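Local coordinates for protein sorting nexin-3 (PDB 1OCS) that binds phosphatidylinositol 3-phosphate through its PX domain and helps retrieve late Golgi membrane proteins from the prevacuolar compartment, at residues A[39-44]-A[61-66]; A[70-75]-A[154-159]. All coordinates share one frame; numbering follows the deposited sequence.

Contact 1 (A[39-44]-A[61-66])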
# COMPACT_ATOMS: atom_id res chain seq x y z
N GLU A 39 7.31 -4.47 -1.80
CA GLU A 39 6.60 -5.34 -2.70
C GLU A 39 5.21 -5.65 -2.15
O GLU A 39 5.01 -5.73 -0.94
CB GLU A 39 7.38 -6.65 -2.89
CG GLU A 39 6.67 -7.68 -3.75
CD GLU A 39 7.50 -8.94 -3.97
OE1 GLU A 39 7.01 -9.88 -4.64
OE2 GLU A 39 8.65 -8.99 -3.46
N VAL A 40 4.25 -5.79 -3.06
CA VAL A 40 2.88 -6.14 -2.70
C VAL A 40 2.68 -7.50 -3.33
O VAL A 40 2.87 -7.67 -4.53
CB VAL A 40 1.87 -5.13 -3.29
CG1 VAL A 40 0.44 -5.54 -2.89
CG2 VAL A 40 2.17 -3.73 -2.78
N HIS A 41 2.34 -8.49 -2.52
CA HIS A 41 2.15 -9.84 -3.02
C HIS A 41 1.32 -10.65 -2.03
O HIS A 41 0.64 -10.09 -1.18
CB HIS A 41 3.52 -10.49 -3.21
CG HIS A 41 4.19 -10.86 -1.92
ND1 HIS A 41 4.28 -9.98 -0.86
CD2 HIS A 41 4.76 -12.01 -1.50
CE1 HIS A 41 4.88 -10.58 0.16
NE2 HIS A 41 5.18 -11.81 -0.20
N ASN A 42 1.38 -11.97 -2.16
CA ASN A 42 0.65 -12.86 -1.26
C ASN A 42 -0.82 -12.49 -1.07
O ASN A 42 -1.30 -12.34 0.06
CB ASN A 42 1.35 -12.88 0.11
CG ASN A 42 0.83 -13.97 1.02
OD1 ASN A 42 0.93 -13.86 2.25
ND2 ASN A 42 0.29 -15.04 0.44
N PRO A 43 -1.57 -12.34 -2.17
CA PRO A 43 -2.99 -11.99 -2.01
C PRO A 43 -3.73 -13.15 -1.35
O PRO A 43 -3.41 -14.32 -1.60
CB PRO A 43 -3.44 -11.74 -3.44
CG PRO A 43 -2.58 -12.68 -4.23
CD PRO A 43 -1.22 -12.48 -3.59
N LYS A 44 -4.71 -12.83 -0.51
CA LYS A 44 -5.48 -13.86 0.16
C LYS A 44 -6.96 -13.50 0.28
O LYS A 44 -7.31 -12.41 0.75
CB LYS A 44 -4.92 -14.12 1.57
CG LYS A 44 -3.63 -14.93 1.59
CD LYS A 44 -2.94 -14.86 2.95
CE LYS A 44 -3.80 -15.40 4.09
NZ LYS A 44 -3.15 -15.18 5.42
N GLU A 61 -0.43 -8.57 1.07
CA GLU A 61 0.67 -8.33 1.99
C GLU A 61 1.66 -7.33 1.40
O GLU A 61 2.01 -7.38 0.22
CB GLU A 61 1.41 -9.64 2.29
CG GLU A 61 2.64 -9.44 3.17
CD GLU A 61 3.38 -10.74 3.44
OE1 GLU A 61 2.79 -11.64 4.06
OE2 GLU A 61 4.54 -10.86 3.02
N ILE A 62 2.08 -6.39 2.24
CA ILE A 62 3.07 -5.41 1.83
C ILE A 62 4.30 -5.73 2.68
O ILE A 62 4.23 -5.79 3.91
CB ILE A 62 2.64 -3.96 2.14
CG1 ILE A 62 1.36 -3.61 1.38
CG2 ILE A 62 3.76 -3.00 1.72
CD1 ILE A 62 0.90 -2.18 1.58
N ILE A 63 5.43 -5.98 2.02
CA ILE A 63 6.66 -6.25 2.74
C ILE A 63 7.62 -5.14 2.36
O ILE A 63 7.84 -4.87 1.17
CB ILE A 63 7.25 -7.64 2.38
CG1 ILE A 63 8.60 -7.82 3.09
CG2 ILE A 63 7.37 -7.81 0.88
CD1 ILE A 63 9.33 -9.10 2.72
N CYS A 64 8.19 -4.49 3.37
CA CYS A 64 9.10 -3.37 3.15
C CYS A 64 10.34 -3.44 4.04
O CYS A 64 10.26 -3.85 5.20
CB CYS A 64 8.34 -2.06 3.42
SG CYS A 64 9.29 -0.52 3.29
N ARG A 65 11.48 -3.07 3.47
CA ARG A 65 12.75 -3.02 4.20
C ARG A 65 13.30 -1.64 3.92
O ARG A 65 13.32 -1.20 2.77
CB ARG A 65 13.75 -4.04 3.68
CG ARG A 65 13.66 -5.41 4.31
CD ARG A 65 15.07 -5.98 4.48
NE ARG A 65 15.88 -5.79 3.27
CZ ARG A 65 17.14 -6.17 3.15
NH1 ARG A 65 17.80 -5.94 2.01
NH2 ARG A 65 17.75 -6.78 4.15
N THR A 66 13.77 -0.95 4.95
CA THR A 66 14.29 0.39 4.73
C THR A 66 15.18 0.85 5.87
O THR A 66 15.17 0.24 6.95
CB THR A 66 13.12 1.40 4.56
OG1 THR A 66 13.63 2.68 4.18
CG2 THR A 66 12.36 1.55 5.88

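Contact 2 (A[70-75]-A[154-159])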
# COMPACT_ATOMS: atom_id res chain seq x y z
N SER A 70 12.72 8.47 8.50
CA SER A 70 11.31 8.72 8.82
C SER A 70 10.61 7.46 9.32
O SER A 70 9.53 7.54 9.91
CB SER A 70 10.56 9.27 7.60
OG SER A 70 10.66 8.39 6.49
N PHE A 71 11.23 6.30 9.08
CA PHE A 71 10.65 5.04 9.52
C PHE A 71 11.17 4.66 10.91
O PHE A 71 12.22 5.14 11.33
CB PHE A 71 10.95 3.93 8.51
CG PHE A 71 10.15 4.04 7.24
CD1 PHE A 71 10.43 5.05 6.32
CD2 PHE A 71 9.11 3.16 6.97
CE1 PHE A 71 9.68 5.17 5.15
CE2 PHE A 71 8.36 3.27 5.80
CZ PHE A 71 8.65 4.28 4.89
N HIS A 72 10.43 3.79 11.60
CA HIS A 72 10.78 3.39 12.96
C HIS A 72 11.40 2.00 13.11
O HIS A 72 11.89 1.65 14.18
CB HIS A 72 9.54 3.50 13.85
CG HIS A 72 8.83 4.81 13.73
ND1 HIS A 72 9.24 5.95 14.38
CD2 HIS A 72 7.77 5.18 12.97
CE1 HIS A 72 8.47 6.96 14.03
NE2 HIS A 72 7.57 6.52 13.17
N LYS A 73 11.37 1.21 12.05
CA LYS A 73 11.96 -0.12 12.08
C LYS A 73 12.41 -0.51 10.68
O LYS A 73 11.96 0.08 9.69
CB LYS A 73 10.97 -1.14 12.67
CG LYS A 73 9.60 -1.21 12.01
CD LYS A 73 8.59 -1.77 13.01
CE LYS A 73 7.29 -2.20 12.35
NZ LYS A 73 7.47 -3.47 11.59
N ARG A 74 13.32 -1.47 10.59
CA ARG A 74 13.87 -1.90 9.31
C ARG A 74 12.90 -2.68 8.45
O ARG A 74 12.77 -2.40 7.26
CB ARG A 74 15.13 -2.74 9.55
CG ARG A 74 15.87 -3.21 8.30
CD ARG A 74 17.14 -3.98 8.71
NE ARG A 74 17.97 -4.43 7.59
CZ ARG A 74 18.80 -3.66 6.90
NH1 ARG A 74 18.94 -2.37 7.18
NH2 ARG A 74 19.53 -4.20 5.93
N VAL A 75 12.23 -3.65 9.05
CA VAL A 75 11.30 -4.50 8.32
C VAL A 75 9.84 -4.34 8.76
O VAL A 75 9.53 -4.34 9.95
CB VAL A 75 11.71 -5.99 8.47
CG1 VAL A 75 10.75 -6.88 7.69
CG2 VAL A 75 13.14 -6.18 7.98
N PHE A 154 1.13 3.83 6.65
CA PHE A 154 0.52 2.85 5.76
C PHE A 154 1.36 1.59 5.65
O PHE A 154 0.83 0.48 5.50
CB PHE A 154 0.34 3.44 4.36
CG PHE A 154 -0.38 2.51 3.41
CD1 PHE A 154 -1.73 2.20 3.60
CD2 PHE A 154 0.29 1.96 2.32
CE1 PHE A 154 -2.39 1.35 2.72
CE2 PHE A 154 -0.37 1.10 1.43
CZ PHE A 154 -1.72 0.80 1.64
N ILE A 155 2.67 1.76 5.71
CA ILE A 155 3.60 0.65 5.61
C ILE A 155 3.85 -0.07 6.94
O ILE A 155 3.96 -1.30 6.97
CB ILE A 155 4.96 1.15 5.05
CG1 ILE A 155 4.81 1.49 3.57
CG2 ILE A 155 6.06 0.09 5.28
CD1 ILE A 155 6.01 2.22 2.98
N GLU A 156 3.90 0.68 8.03
CA GLU A 156 4.20 0.12 9.35
C GLU A 156 3.07 -0.35 10.27
O GLU A 156 3.21 -1.39 10.92
CB GLU A 156 5.04 1.12 10.15
CG GLU A 156 6.44 1.36 9.61
CD GLU A 156 7.27 2.26 10.51
OE1 GLU A 156 8.51 2.29 10.34
OE2 GLU A 156 6.69 2.94 11.39
N ALA A 157 1.98 0.39 10.33
CA ALA A 157 0.88 0.03 11.23
C ALA A 157 0.27 -1.33 10.95
O ALA A 157 0.08 -1.73 9.80
CB ALA A 157 -0.21 1.11 11.17
N GLU A 158 -0.04 -2.06 12.02
CA GLU A 158 -0.66 -3.37 11.85
C GLU A 158 -2.01 -3.13 11.18
O GLU A 158 -2.41 -3.86 10.27
CB GLU A 158 -0.87 -4.07 13.19
CG GLU A 158 -1.58 -5.40 13.06
CD GLU A 158 -1.78 -6.10 14.39
OE1 GLU A 158 -2.43 -7.16 14.40
OE2 GLU A 158 -1.29 -5.58 15.42
N LYS A 159 -2.71 -2.11 11.65
CA LYS A 159 -4.01 -1.74 11.10
C LYS A 159 -3.96 -0.28 10.67
O LYS A 159 -3.71 0.61 11.48
CB LYS A 159 -5.10 -1.95 12.15
CG LYS A 159 -6.51 -1.69 11.64
CD LYS A 159 -7.56 -2.03 12.68
CE LYS A 159 -8.97 -1.84 12.12
NZ LYS A 159 -9.16 -2.64 10.87

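Contact 1 (A[39-44]-A[61-66])
Glu61 and His41 face each other as a hydrogen-bonded pair in the antiparallel hairpin of strands 36-46 and 57-66, the first two strands of the PX-domain sheet. Their backbones are joined twice, His41 N to Glu61 O at 3.0 Å and Glu61 N to His41 O at 2.9 Å. The two side chains run side by side off the same face of the sheet, ring and carboxylate planes 82° apart. With chi1 at 73°, the imidazole stands between its own backbone N and carbonyl carbon, which brings His41 CE1 to 3.8 Å from Ile63 CG2. The CB of the next residue, Asn42, covers one ring face. Replacing His41 by an alanine is likely to strip the Ile63 CG2 methyl of its imidazole neighbour and leave the Glu61 side chain without the ring alongside it. Two residues along, Glu39 and Ile63 form a second hydrogen-bonded pair, and the aliphatic base of Glu39 suits this exposed place, its extended chain carrying the charge outward. On the other face, the beta-branched Val40 and Ile62 are both buried: Val40 packs on Leu131 and Met135 of helix 121-139, Ile62 on Ile38. Between them, Val40 CG2 meets Ile62 CG1 at 4.2 Å.

Contact 2 (A[70-75]-A[154-159])
Phe71 turns its ring edge to the end of helix 149-156, where Ile155 CD1 lies in the ring plane, 3.8 Å from Phe71 CE2. The two side chains cross at about a right angle, and the CD1 methyl meets the ring edge. A large apolar ring suits this buried place, since Phe71 also touches Leu36, Thr66 and Val152. A polar neighbour comes close as well: Glu156 OE1 lies 3.5 Å from Phe71 CB and as near to ring atom CD2, with carboxylate and ring planes 77° apart.

The next residue, His72, makes the one hydrogen bond of the contact. Its backbone N-H donates a hydrogen bond to Glu156 OE1, with His72 N 2.7 Å from that oxygen and an angle of 162° at the hydrogen, and the carboxylate accepts the bond on the syn lone pair. The other oxygen, OE2, lies at the edge of the imidazole, near CD2, so the carboxylate spans the backbone and the side chain of one residue. Glutamate suits the place because its chain, extended beyond CG, reaches from the helix to the loop backbone.

Lys73 passes Glu156 in the opposite direction, with Lys73 CG 4.0 Å from Glu156 OE1. Lys73 NZ stays 6.0 Å from Glu156 OE1, too far for a salt bridge, although the opposite charges may still attract weakly. A bend at chi4 (74°) instead turns Lys73 NZ back to Val75 O, 2.8 Å away and in the carbonyl plane; NZ also bonds Ser76 OG. The lysine thus ties the loop to the start of strand 75-81 while its aliphatic part borders the glutamate.

A side-chain carboxylate from the end of a helix, holding a backbone N-H of the connection between two strands, here fastens the last helix of the PX domain to the three-stranded antiparallel sheet.

Overall arrangement
Contact 1 uses strand 57-66 itself, paired with strand 36-46 inside the sheet; contact 2 uses the loop between it and strand 75-81, fastened to helix 149-156. Each is only partly buried. Contact 1 rests on regular backbone hydrogen bonds, with an apolar face turned inward; contact 2 sets an irregular loop against the end of a helix and depends on one carboxylate bond beside an aromatic edge. Their centres lie about 12 Å apart, and they meet directly: Thr66 N lies 2.9 Å from Arg74 O, a probable hydrogen bond, Thr66 CG2 packs on Phe71, and Ile62 CD1 on Phe154. The side chain of Val40 is about 8 Å from that of the lipid-binding Arg127, while contact 2 lies away from that site.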